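Local coordinates for protein PrgA (Enterococcus faecalis, PDB 6Z9K) that provides surface exclusion that protects the cell against unwanted conjugation, seen here as its CAP domain with a bound magnesium ion, at residues K14-P19 with M170-L175; A36-T41 with M174-G179; V87-G92 with K239-Q244. One frame throughout, in Å; residues are numbered along the deposited sequence.

Interaction 1 (K14-P19 with M170-L175); sequences KGINLP and MLVNML
Ile16 of loop 14-19 packs on Leu171, Val172 and Leu175 of segment 170-175. Its methyl CD1 carries most of the contact. CG1 lies beside the backbone N, anti to the carbonyl carbon (chi1 -62°), and the chain is extended from there, which sends CD1 out to the helix surface. On that surface CD1 reaches two residues one turn apart. It is 4.0 Å from Leu171 CB, and the two side chains cross there at about a right angle. It is 3.9 Å from Leu175 CD1, a methyl-to-methyl meeting in which the side chains run at a slant to each other. Val172 comes in further back on the isoleucine: its CG2 is 4.4 Å from Ile16 CG1. Leu171 also touches Leu83 of helix 70-90, and Val172 touches Leu43 of helix 32-45. Arg168 of the same helix hydrogen-bonds the carbonyls of Lys14 and Gly15 and so holds the loop beside it. The four touching residues are all buried: a loop isoleucine sits against a helix inside the CAP domain, where helices 70-90 and 32-45 also pack on it. The chemistry across the contact is purely aliphatic, so exclusion of water and shape hold it, with polar fastening left to neighbours.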
ATOM      1  N   LYS A  14       9.026   9.322  -6.821  1.00 21.66           N
ATOM      2  CA  LYS A  14       7.839   9.313  -5.919  1.00 21.88           C
ATOM      3  C   LYS A  14       8.185   8.788  -4.529  1.00 20.49           C
ATOM      4  O   LYS A  14       7.287   8.631  -3.734  1.00 20.45           O
ATOM      5  CB  LYS A  14       6.728   8.514  -6.596  1.00 22.10           C
ATOM      6  CG  LYS A  14       6.036   9.321  -7.685  1.00 23.25           C
ATOM      7  CD  LYS A  14       5.297   8.507  -8.650  1.00 24.58           C
ATOM      8  CE  LYS A  14       4.848   9.259  -9.893  1.00 25.12           C
ATOM      9  NZ  LYS A  14       5.975   9.874 -10.631  1.00 26.16           N
ATOM     10  N   GLY A  15       9.466   8.618  -4.224  1.00 20.26           N
ATOM     11  CA  GLY A  15       9.901   8.146  -2.902  1.00 19.71           C
ATOM     12  C   GLY A  15       9.330   9.023  -1.802  1.00 19.74           C
ATOM     13  O   GLY A  15       9.230  10.267  -1.959  1.00 19.77           O
ATOM     14  N   ILE A  16       8.966   8.394  -0.706  1.00 18.87           N
ATOM     15  CA  ILE A  16       8.433   9.108   0.467  1.00 19.34           C
ATOM     16  C   ILE A  16       9.588   9.752   1.212  1.00 19.63           C
ATOM     17  O   ILE A  16      10.602   9.070   1.517  1.00 20.86           O
ATOM     18  CB  ILE A  16       7.578   8.165   1.328  1.00 20.15           C
ATOM     19  CG1 ILE A  16       6.386   7.682   0.493  1.00 22.11           C
ATOM     20  CG2 ILE A  16       7.113   8.874   2.588  1.00 20.49           C
ATOM     21  CD1 ILE A  16       5.758   6.476   1.066  1.00 24.56           C
ATOM     22  N   ASN A  17       9.429  11.003   1.542  1.00 18.27           N
ATOM     23  CA  ASN A  17      10.527  11.744   2.225  1.00 19.55           C
ATOM     24  C   ASN A  17      10.415  11.537   3.732  1.00 19.37           C
ATOM     25  O   ASN A  17       9.363  11.880   4.306  1.00 20.24           O
ATOM     26  CB  ASN A  17      10.441  13.218   1.880  1.00 19.77           C
ATOM     27  CG  ASN A  17      10.562  13.449   0.391  1.00 21.30           C
ATOM     28  OD1 ASN A  17      11.543  12.993  -0.203  1.00 22.00           O
ATOM     29  ND2 ASN A  17       9.562  14.090  -0.207  1.00 21.62           N
ATOM     30  N   LEU A  18      11.422  10.925   4.353  1.00 18.71           N
ATOM     31  CA  LEU A  18      11.297  10.594   5.780  1.00 18.41           C
ATOM     32  C   LEU A  18      11.776  11.786   6.575  1.00 17.71           C
ATOM     33  O   LEU A  18      12.792  12.417   6.279  1.00 19.73           O
ATOM     34  CB  LEU A  18      12.088   9.347   6.165  1.00 18.75           C
ATOM     35  CG  LEU A  18      11.696   8.089   5.409  1.00 19.50           C
ATOM     36  CD1 LEU A  18      12.483   6.899   5.926  1.00 19.79           C
ATOM     37  CD2 LEU A  18      10.211   7.833   5.485  1.00 20.08           C
ATOM     38  N   PRO A  19      11.071  12.092   7.670  1.00 17.09           N
ATOM     39  CA  PRO A  19      11.479  13.175   8.563  1.00 17.78           C
ATOM     40  C   PRO A  19      12.534  12.695   9.542  1.00 17.73           C
ATOM     41  O   PRO A  19      12.680  11.486   9.782  1.00 18.34           O
ATOM     42  CB  PRO A  19      10.186  13.461   9.329  1.00 17.72           C
ATOM     43  CG  PRO A  19       9.526  12.117   9.420  1.00 16.93           C
ATOM     44  CD  PRO A  19       9.806  11.462   8.080  1.00 16.65           C
ATOM     45  N   MET A 170      -2.205   7.791   0.416  1.00 17.58           N
ATOM     46  CA  MET A 170      -2.598   6.790   1.435  1.00 17.83           C
ATOM     47  C   MET A 170      -1.393   6.336   2.254  1.00 17.47           C
ATOM     48  O   MET A 170      -1.476   6.311   3.491  1.00 16.07           O
ATOM     49  CB  MET A 170      -3.291   5.597   0.757  1.00 19.20           C
ATOM     50  CG  MET A 170      -3.629   4.501   1.708  1.00 21.08           C
ATOM     51  SD  MET A 170      -4.236   3.069   0.795  1.00 23.14           S
ATOM     52  CE  MET A 170      -4.258   3.752  -0.848  1.00 30.76           C
ATOM     53  N   LEU A 171      -0.270   6.013   1.624  1.00 16.27           N
ATOM     54  CA  LEU A 171       0.910   5.580   2.405  1.00 15.79           C
ATOM     55  C   LEU A 171       1.402   6.725   3.276  1.00 15.65           C
ATOM     56  O   LEU A 171       1.784   6.460   4.404  1.00 15.09           O
ATOM     57  CB  LEU A 171       2.012   5.091   1.452  1.00 16.27           C
ATOM     58  CG  LEU A 171       1.713   3.787   0.706  1.00 16.77           C
ATOM     59  CD1 LEU A 171       2.777   3.500  -0.347  1.00 17.53           C
ATOM     60  CD2 LEU A 171       1.555   2.627   1.677  1.00 16.70           C
ATOM     61  N   VAL A 172       1.438   7.945   2.750  1.00 15.95           N
ATOM     62  CA  VAL A 172       1.929   9.130   3.514  1.00 16.54           C
ATOM     63  C   VAL A 172       1.051   9.265   4.747  1.00 17.09           C
ATOM     64  O   VAL A 172       1.574   9.506   5.843  1.00 17.39           O
ATOM     65  CB  VAL A 172       1.947  10.382   2.634  1.00 17.49           C
ATOM     66  CG1 VAL A 172       2.046  11.663   3.394  1.00 17.54           C
ATOM     67  CG2 VAL A 172       3.043  10.278   1.583  1.00 17.42           C
ATOM     68  N   ASN A 173      -0.246   9.135   4.562  1.00 17.20           N
ATOM     69  CA  ASN A 173      -1.200   9.339   5.675  1.00 18.77           C
ATOM     70  C   ASN A 173      -1.064   8.223   6.702  1.00 16.74           C
ATOM     71  O   ASN A 173      -1.205   8.547   7.921  1.00 18.32           O
ATOM     72  CB  ASN A 173      -2.628   9.459   5.136  1.00 19.14           C
ATOM     73  CG  ASN A 173      -2.907  10.818   4.536  1.00 20.93           C
ATOM     74  OD1 ASN A 173      -2.142  11.780   4.704  1.00 21.45           O
ATOM     75  ND2 ASN A 173      -4.035  10.875   3.827  1.00 22.21           N
ATOM     76  N   MET A 174      -0.783   7.010   6.277  1.00 16.04           N
ATOM     77  CA  MET A 174      -0.641   5.890   7.202  1.00 16.30           C
ATOM     78  C   MET A 174       0.702   5.973   7.933  1.00 17.37           C
ATOM     79  O   MET A 174       0.740   5.635   9.099  1.00 17.52           O
ATOM     80  CB  MET A 174      -0.784   4.564   6.484  1.00 17.23           C
ATOM     81  CG  MET A 174      -2.228   4.318   6.084  1.00 18.11           C
ATOM     82  SD  MET A 174      -2.391   2.755   5.164  1.00 20.99           S
ATOM     83  CE  MET A 174      -4.175   2.630   5.123  1.00 21.20           C
ATOM     84  N   LEU A 175       1.763   6.417   7.258  1.00 17.37           N
ATOM     85  CA  LEU A 175       3.090   6.507   7.925  1.00 17.60           C
ATOM     86  C   LEU A 175       3.161   7.727   8.849  1.00 18.43           C
ATOM     87  O   LEU A 175       3.903   7.629   9.838  1.00 18.45           O
ATOM     88  CB  LEU A 175       4.173   6.596   6.857  1.00 17.70           C
ATOM     89  CG  LEU A 175       4.301   5.369   5.987  1.00 17.83           C
ATOM     90  CD1 LEU A 175       5.239   5.647   4.821  1.00 18.80           C
ATOM     91  CD2 LEU A 175       4.820   4.193   6.760  1.00 19.39           C
TER

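Interaction 2 (A36-T41 with M174-G179); sequences ATLEKT and MLFDDG
Glu39 of helix 32-45 lies against the backbone of Phe176, at the C-terminal end of helix 160-176. The packing is close: Glu39 CG is 3.1 Å from Phe176 O. Glu39 CB and CD are also close to that oxygen, at 3.2 Å each. Beyond CG the chain is extended (chi2 -169°) and passes in front of the carbonyl oxygen. That oxygen is buried here and has no partner in the model. The apolar part is smaller. Leu38 CD2 comes to 4.4 Å from Phe176 CD1, and Leu175 CB covers the centre of one face of the Phe176 ring, 3.8 Å above its plane.

The polar part runs through water. Glu39 OE1 and Asp177 OD1 are like charges 4.2 Å apart, and two waters bridge them, each donating to both oxygens. One of these waters lies 2.8 Å from Glu39 OE1 and also accepts from Gly179 N at 3.0 Å. Glu39 OE2 is taken by the hydroxyls of Tyr26 and Tyr183, and Asp177 OD2 pairs with Arg180. In the same turn, Asp178 OD1 bonds ND1 of the magnesium ligand His185. The two waters join helix 32-45 to the turn after helix 160-176, and the doubled bridge probably eases the repulsion between the carboxylates.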
ATOM      1  N   ALA A  36       4.305  15.645  17.252  1.00 22.60           N
ATOM      2  CA  ALA A  36       3.592  16.725  16.548  1.00 23.81           C
ATOM      3  C   ALA A  36       4.520  17.273  15.465  1.00 23.79           C
ATOM      4  O   ALA A  36       4.072  17.530  14.321  1.00 24.40           O
ATOM      5  CB  ALA A  36       3.116  17.783  17.510  1.00 25.10           C
ATOM      6  N   THR A  37       5.777  17.533  15.832  1.00 22.37           N
ATOM      7  CA  THR A  37       6.781  18.147  14.931  1.00 21.78           C
ATOM      8  C   THR A  37       7.057  17.199  13.772  1.00 20.91           C
ATOM      9  O   THR A  37       7.058  17.641  12.624  1.00 21.45           O
ATOM     10  CB  THR A  37       8.072  18.464  15.706  1.00 22.12           C
ATOM     11  OG1 THR A  37       7.796  19.524  16.630  1.00 23.71           O
ATOM     12  CG2 THR A  37       9.200  18.869  14.801  1.00 22.32           C
ATOM     13  N   LEU A  38       7.243  15.918  14.059  1.00 20.47           N
ATOM     14  CA  LEU A  38       7.532  14.888  13.036  1.00 19.05           C
ATOM     15  C   LEU A  38       6.391  14.836  12.027  1.00 19.61           C
ATOM     16  O   LEU A  38       6.674  14.776  10.788  1.00 18.15           O
ATOM     17  CB  LEU A  38       7.755  13.520  13.671  1.00 18.63           C
ATOM     18  CG  LEU A  38       8.083  12.359  12.726  1.00 18.81           C
ATOM     19  CD1 LEU A  38       8.895  11.299  13.444  1.00 19.90           C
ATOM     20  CD2 LEU A  38       6.818  11.705  12.174  1.00 18.36           C
ATOM     21  N   GLU A  39       5.161  14.761  12.533  1.00 19.64           N
ATOM     22  CA  GLU A  39       4.008  14.575  11.630  1.00 19.73           C
ATOM     23  C   GLU A  39       3.817  15.848  10.803  1.00 20.80           C
ATOM     24  O   GLU A  39       3.583  15.740   9.572  1.00 20.16           O
ATOM     25  CB  GLU A  39       2.789  14.152  12.428  1.00 20.41           C
ATOM     26  CG  GLU A  39       2.976  12.825  13.102  1.00 20.07           C
ATOM     27  CD  GLU A  39       1.732  12.205  13.690  1.00 22.38           C
ATOM     28  OE1 GLU A  39       0.731  12.963  13.872  1.00 23.71           O
ATOM     29  OE2 GLU A  39       1.805  11.032  14.031  1.00 22.27           O
ATOM     30  N   LYS A  40       3.959  17.018  11.404  1.00 21.33           N
ATOM     31  CA  LYS A  40       3.755  18.274  10.652  1.00 24.47           C
ATOM     32  C   LYS A  40       4.824  18.388   9.553  1.00 23.88           C
ATOM     33  O   LYS A  40       4.474  18.696   8.367  1.00 24.35           O
ATOM     34  CB  LYS A  40       3.784  19.466  11.589  1.00 27.60           C
ATOM     35  CG  LYS A  40       3.591  20.803  10.904  1.00 29.49           C
ATOM     36  CD  LYS A  40       3.768  21.934  11.878  1.00 33.92           C
ATOM     37  CE  LYS A  40       3.693  23.298  11.218  1.00 36.01           C
ATOM     38  NZ  LYS A  40       2.289  23.770  11.307  1.00 40.10           N
ATOM     39  N   THR A  41       6.061  18.055   9.888  1.00 24.05           N
ATOM     40  CA  THR A  41       7.219  18.119   8.958  1.00 24.22           C
ATOM     41  C   THR A  41       6.939  17.123   7.817  1.00 22.69           C
ATOM     42  O   THR A  41       7.078  17.437   6.619  1.00 21.71           O
ATOM     43  CB  THR A  41       8.528  17.732   9.662  1.00 26.41           C
ATOM     44  OG1 THR A  41       8.764  18.739  10.645  1.00 31.95           O
ATOM     45  CG2 THR A  41       9.710  17.638   8.726  1.00 28.32           C
ATOM     46  N   MET A 174      -0.783   7.010   6.277  1.00 16.04           N
ATOM     47  CA  MET A 174      -0.641   5.890   7.202  1.00 16.30           C
ATOM     48  C   MET A 174       0.702   5.973   7.933  1.00 17.37           C
ATOM     49  O   MET A 174       0.740   5.635   9.099  1.00 17.52           O
ATOM     50  CB  MET A 174      -0.784   4.564   6.484  1.00 17.23           C
ATOM     51  CG  MET A 174      -2.228   4.318   6.084  1.00 18.11           C
ATOM     52  SD  MET A 174      -2.391   2.755   5.164  1.00 20.99           S
ATOM     53  CE  MET A 174      -4.175   2.630   5.123  1.00 21.20           C
ATOM     54  N   LEU A 175       1.763   6.417   7.258  1.00 17.37           N
ATOM     55  CA  LEU A 175       3.090   6.507   7.925  1.00 17.60           C
ATOM     56  C   LEU A 175       3.161   7.727   8.849  1.00 18.43           C
ATOM     57  O   LEU A 175       3.903   7.629   9.838  1.00 18.45           O
ATOM     58  CB  LEU A 175       4.173   6.596   6.857  1.00 17.70           C
ATOM     59  CG  LEU A 175       4.301   5.369   5.987  1.00 17.83           C
ATOM     60  CD1 LEU A 175       5.239   5.647   4.821  1.00 18.80           C
ATOM     61  CD2 LEU A 175       4.820   4.193   6.760  1.00 19.39           C
ATOM     62  N   PHE A 176       2.512   8.846   8.547  1.00 17.88           N
ATOM     63  CA  PHE A 176       2.776  10.118   9.264  1.00 18.89           C
ATOM     64  C   PHE A 176       1.542  10.768   9.882  1.00 19.87           C
ATOM     65  O   PHE A 176       1.715  11.820  10.502  1.00 21.09           O
ATOM     66  CB  PHE A 176       3.474  11.122   8.345  1.00 18.16           C
ATOM     67  CG  PHE A 176       4.651  10.571   7.619  1.00 18.90           C
ATOM     68  CD1 PHE A 176       5.726  10.005   8.307  1.00 18.39           C
ATOM     69  CD2 PHE A 176       4.745  10.717   6.251  1.00 18.90           C
ATOM     70  CE1 PHE A 176       6.815   9.507   7.612  1.00 19.12           C
ATOM     71  CE2 PHE A 176       5.829  10.210   5.572  1.00 19.39           C
ATOM     72  CZ  PHE A 176       6.878   9.627   6.241  1.00 19.29           C
ATOM     73  N   ASP A 177       0.332  10.221   9.688  1.00 19.45           N
ATOM     74  CA  ASP A 177      -0.873  10.903  10.203  1.00 21.23           C
ATOM     75  C   ASP A 177      -1.851   9.865  10.711  1.00 20.39           C
ATOM     76  O   ASP A 177      -3.053  10.065  10.526  1.00 22.51           O
ATOM     77  CB  ASP A 177      -1.473  11.824   9.150  1.00 23.42           C
ATOM     78  CG  ASP A 177      -2.477  12.773   9.741  1.00 25.07           C
ATOM     79  OD1 ASP A 177      -2.357  13.058  10.957  1.00 25.70           O
ATOM     80  OD2 ASP A 177      -3.346  13.205   8.979  1.00 28.05           O
ATOM     81  N   ASP A 178      -1.350   8.812  11.361  1.00 18.86           N
ATOM     82  CA  ASP A 178      -2.194   7.649  11.747  1.00 19.19           C
ATOM     83  C   ASP A 178      -2.607   7.717  13.215  1.00 19.80           C
ATOM     84  O   ASP A 178      -3.033   6.722  13.713  1.00 20.35           O
ATOM     85  CB  ASP A 178      -1.433   6.354  11.516  1.00 18.43           C
ATOM     86  CG  ASP A 178      -2.252   5.133  11.297  1.00 18.61           C
ATOM     87  OD1 ASP A 178      -3.351   5.304  10.697  1.00 19.23           O
ATOM     88  OD2 ASP A 178      -1.795   4.034  11.697  1.00 20.23           O
ATOM     89  N   GLY A 179      -2.466   8.841  13.891  1.00 21.41           N
ATOM     90  CA  GLY A 179      -2.637   8.898  15.363  1.00 24.34           C
ATOM     91  C   GLY A 179      -4.099   8.805  15.762  1.00 26.04           C
ATOM     92  O   GLY A 179      -4.364   8.348  16.882  1.00 27.83           O
TER
HETATM   93  O   HOH W   1      -1.714  11.671  13.478  1.00 23.48           O
HETATM   94  O   HOH W   2      -0.691  14.822  12.232  1.00 35.67           O

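Interaction 3 (V87-G92 with K239-Q244); sequences VRKKLG and KEELQQ
The carboxylate of Glu240 receives Lys90 from above its plane. Lys90 NZ donates to Glu240 OE1 at 2.9 Å, 39° out of that plane, in a hydrogen-bonded salt bridge. Glu240 OE2 is further from the same NZ, at 3.4 Å, so the ammonium group favours one oxygen. A second carboxylate, that of Glu241, has Lys89 near it: Lys89 NZ and Glu241 OE2 are 4.3 Å apart, attractive but beyond salt-bridge range. The two chains of the bridge differ in shape. Lys90 is fully extended beyond CG, while Glu240 bends at chi2 (83°), and they meet at about a right angle. A water adds a looser link. It accepts from Lys239 N at 3.0 Å, and its bond from Lys90 NZ is weak. Lys90 NZ also has a long, weak ion pair with Asp86.

This is a surface contact with little buried area, away from the metal site. Helix 70-90 ends here in a Schellman motif with Gly92, at positive phi, as the C-prime residue. The first turn of helix 239-245 supplies Glu240 and Glu241. The salt bridge joins the last turn of helix 70-90 to this first turn. Strand 97-98, which follows the first helix, pairs with strand 232-233, which precedes the second, and so gives a second link between the same parts of the chain.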
ATOM      1  N   VAL A  87      11.000   2.759   2.160  1.00 17.34           N
ATOM      2  CA  VAL A  87      10.936   3.148   3.583  1.00 16.20           C
ATOM      3  C   VAL A  87      11.455   1.974   4.408  1.00 16.67           C
ATOM      4  O   VAL A  87      12.281   2.134   5.299  1.00 16.41           O
ATOM      5  CB  VAL A  87       9.495   3.512   3.949  1.00 16.13           C
ATOM      6  CG1 VAL A  87       9.315   3.776   5.415  1.00 15.84           C
ATOM      7  CG2 VAL A  87       9.037   4.695   3.130  1.00 16.41           C
ATOM      8  N   ARG A  88      10.973   0.762   4.123  1.00 16.44           N
ATOM      9  CA  ARG A  88      11.341  -0.418   4.949  1.00 16.76           C
ATOM     10  C   ARG A  88      12.859  -0.632   4.895  1.00 17.70           C
ATOM     11  O   ARG A  88      13.468  -0.895   5.976  1.00 18.79           O
ATOM     12  CB  ARG A  88      10.571  -1.640   4.464  1.00 16.84           C
ATOM     13  CG  ARG A  88       9.112  -1.576   4.876  1.00 16.74           C
ATOM     14  CD  ARG A  88       8.317  -2.784   4.447  1.00 16.84           C
ATOM     15  NE  ARG A  88       8.740  -4.033   5.078  1.00 17.26           N
ATOM     16  CZ  ARG A  88       8.267  -4.548   6.198  1.00 17.15           C
ATOM     17  NH1 ARG A  88       7.217  -4.034   6.821  1.00 17.35           N
ATOM     18  NH2 ARG A  88       8.847  -5.621   6.691  1.00 18.39           N
ATOM     19  N   LYS A  89      13.482  -0.491   3.723  1.00 17.84           N
ATOM     20  CA  LYS A  89      14.930  -0.698   3.577  1.00 20.00           C
ATOM     21  C   LYS A  89      15.652   0.381   4.412  1.00 19.23           C
ATOM     22  O   LYS A  89      16.656   0.045   5.124  1.00 19.72           O
ATOM     23  CB  LYS A  89      15.357  -0.630   2.112  1.00 22.48           C
ATOM     24  CG  LYS A  89      16.841  -0.933   1.915  1.00 26.43           C
ATOM     25  CD  LYS A  89      17.185  -1.071   0.474  1.00 30.53           C
ATOM     26  CE  LYS A  89      18.563  -1.670   0.295  1.00 35.37           C
ATOM     27  NZ  LYS A  89      18.988  -1.580  -1.127  1.00 38.12           N
ATOM     28  N   LYS A  90      15.170   1.609   4.422  1.00 17.77           N
ATOM     29  CA  LYS A  90      15.883   2.662   5.205  1.00 18.79           C
ATOM     30  C   LYS A  90      15.840   2.296   6.686  1.00 19.03           C
ATOM     31  O   LYS A  90      16.804   2.624   7.395  1.00 20.11           O
ATOM     32  CB  LYS A  90      15.270   4.032   4.957  1.00 18.55           C
ATOM     33  CG  LYS A  90      15.626   4.561   3.571  1.00 20.33           C
ATOM     34  CD  LYS A  90      14.923   5.830   3.206  1.00 21.07           C
ATOM     35  CE  LYS A  90      15.398   6.396   1.871  1.00 24.19           C
ATOM     36  NZ  LYS A  90      14.646   7.642   1.556  1.00 26.49           N
ATOM     37  N   LEU A  91      14.784   1.609   7.120  1.00 17.95           N
ATOM     38  CA  LEU A  91      14.590   1.250   8.548  1.00 18.71           C
ATOM     39  C   LEU A  91      15.153  -0.148   8.839  1.00 18.92           C
ATOM     40  O   LEU A  91      15.042  -0.599   9.988  1.00 20.83           O
ATOM     41  CB  LEU A  91      13.109   1.367   8.939  1.00 18.74           C
ATOM     42  CG  LEU A  91      12.494   2.757   8.952  1.00 19.48           C
ATOM     43  CD1 LEU A  91      11.038   2.719   9.360  1.00 21.15           C
ATOM     44  CD2 LEU A  91      13.259   3.717   9.843  1.00 20.73           C
ATOM     45  N   GLY A  92      15.837  -0.778   7.897  1.00 19.99           N
ATOM     46  CA  GLY A  92      16.468  -2.097   8.050  1.00 20.14           C
ATOM     47  C   GLY A  92      15.464  -3.199   8.307  1.00 20.57           C
ATOM     48  O   GLY A  92      15.771  -4.136   9.078  1.00 23.02           O
ATOM     49  N   LYS A 239      16.144   8.062  -3.725  1.00 29.36           N
ATOM     50  CA  LYS A 239      16.558   9.432  -4.115  1.00 30.34           C
ATOM     51  C   LYS A 239      17.997   9.676  -3.680  1.00 31.03           C
ATOM     52  O   LYS A 239      18.781  10.289  -4.455  1.00 32.07           O
ATOM     53  CB  LYS A 239      15.636  10.449  -3.462  1.00 31.98           C
ATOM     54  CG  LYS A 239      14.372  10.707  -4.248  1.00 33.83           C
ATOM     55  CD  LYS A 239      13.835  12.109  -3.984  1.00 35.07           C
ATOM     56  CE  LYS A 239      12.748  12.063  -2.957  1.00 33.95           C
ATOM     57  NZ  LYS A 239      12.047  13.351  -2.930  1.00 32.41           N
ATOM     58  N   GLU A 240      18.333   9.202  -2.489  1.00 32.30           N
ATOM     59  CA  GLU A 240      19.667   9.391  -1.868  1.00 35.45           C
ATOM     60  C   GLU A 240      20.746   8.674  -2.693  1.00 39.48           C
ATOM     61  O   GLU A 240      21.808   9.316  -2.960  1.00 37.65           O
ATOM     62  CB  GLU A 240      19.603   8.959  -0.395  1.00 36.80           C
ATOM     63  CG  GLU A 240      18.755   9.879   0.468  1.00 37.79           C
ATOM     64  CD  GLU A 240      17.246   9.619   0.455  1.00 38.75           C
ATOM     65  OE1 GLU A 240      16.828   8.595  -0.084  1.00 37.81           O
ATOM     66  OE2 GLU A 240      16.482  10.473   0.959  1.00 45.36           O
ATOM     67  N   GLU A 241      20.481   7.439  -3.143  1.00 42.77           N
ATOM     68  CA  GLU A 241      21.354   6.695  -4.097  1.00 46.73           C
ATOM     69  C   GLU A 241      21.526   7.507  -5.386  1.00 46.88           C
ATOM     70  O   GLU A 241      22.680   7.640  -5.819  1.00 49.73           O
ATOM     71  CB  GLU A 241      20.803   5.309  -4.436  1.00 51.20           C
ATOM     72  CG  GLU A 241      21.087   4.262  -3.361  1.00 56.80           C
ATOM     73  CD  GLU A 241      20.048   3.152  -3.224  1.00 60.62           C
ATOM     74  OE1 GLU A 241      19.231   2.964  -4.181  1.00 61.75           O
ATOM     75  OE2 GLU A 241      20.041   2.480  -2.146  1.00 66.12           O
ATOM     76  N   LEU A 242      20.441   8.031  -5.961  1.00 44.18           N
ATOM     77  CA  LEU A 242      20.458   8.789  -7.241  1.00 45.57           C
ATOM     78  C   LEU A 242      21.246  10.090  -7.085  1.00 46.88           C
ATOM     79  O   LEU A 242      22.047  10.386  -7.980  1.00 47.11           O
ATOM     80  CB  LEU A 242      19.040   9.130  -7.695  1.00 45.59           C
ATOM     81  CG  LEU A 242      18.250   7.993  -8.340  1.00 48.52           C
ATOM     82  CD1 LEU A 242      17.032   8.563  -9.069  1.00 49.15           C
ATOM     83  CD2 LEU A 242      19.119   7.170  -9.289  1.00 48.98           C
ATOM     84  N   GLN A 243      20.976  10.854  -6.022  1.00 45.27           N
ATOM     85  CA  GLN A 243      21.730  12.091  -5.686  1.00 47.58           C
ATOM     86  C   GLN A 243      23.207  11.715  -5.488  1.00 48.31           C
ATOM     87  O   GLN A 243      24.035  12.421  -6.060  1.00 51.41           O
ATOM     88  CB  GLN A 243      21.093  12.807  -4.488  1.00 47.02           C
ATOM     89  CG  GLN A 243      19.741  13.439  -4.818  1.00 49.80           C
ATOM     90  CD  GLN A 243      18.761  13.600  -3.671  1.00 51.74           C
ATOM     91  OE1 GLN A 243      18.941  13.098  -2.555  1.00 54.77           O
ATOM     92  NE2 GLN A 243      17.678  14.317  -3.936  1.00 53.29           N
ATOM     93  N   GLN A 244      23.534  10.627  -4.770  1.00 49.03           N
ATOM     94  CA  GLN A 244      24.951  10.230  -4.470  1.00 52.71           C
ATOM     95  C   GLN A 244      25.652   9.740  -5.750  1.00 55.50           C
ATOM     96  O   GLN A 244      26.916   9.734  -5.759  1.00 56.10           O
ATOM     97  CB  GLN A 244      25.076   9.174  -3.353  1.00 50.61           C
ATOM     98  CG  GLN A 244      26.493   8.610  -3.167  1.00 50.02           C
ATOM     99  CD  GLN A 244      27.501   9.562  -2.556  1.00 50.64           C
ATOM    100  OE1 GLN A 244      27.153  10.511  -1.855  1.00 42.96           O
ATOM    101  NE2 GLN A 244      28.783   9.294  -2.799  1.00 53.05           N
TER
HETATM  102  O   HOH W   3      13.850   7.438  -1.824  1.00 28.79           O

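In the fold
From the N terminus, loop 14-19 comes first, then helix 32-45, then the end of helix 70-90. Interaction 1 closes a loop of 150 residues when helix 160-176 reaches 14-19. Interaction 2 closes a slightly shorter one, from 36-41 to the end of that same helix, and the two share Met174 and Leu175. Interaction 3 starts within both loops and ends after them, so it crosses each. The contacts also touch one another. Pro19 packs on Leu38 and Phe176, Leu18 on Lys90, and Asn17 OD1 bonds Lys239 NZ at 2.8 Å. The N-terminal loop thus joins helix 160-176, helix 32-45, helix 70-90 and the C-terminal helix 239-245.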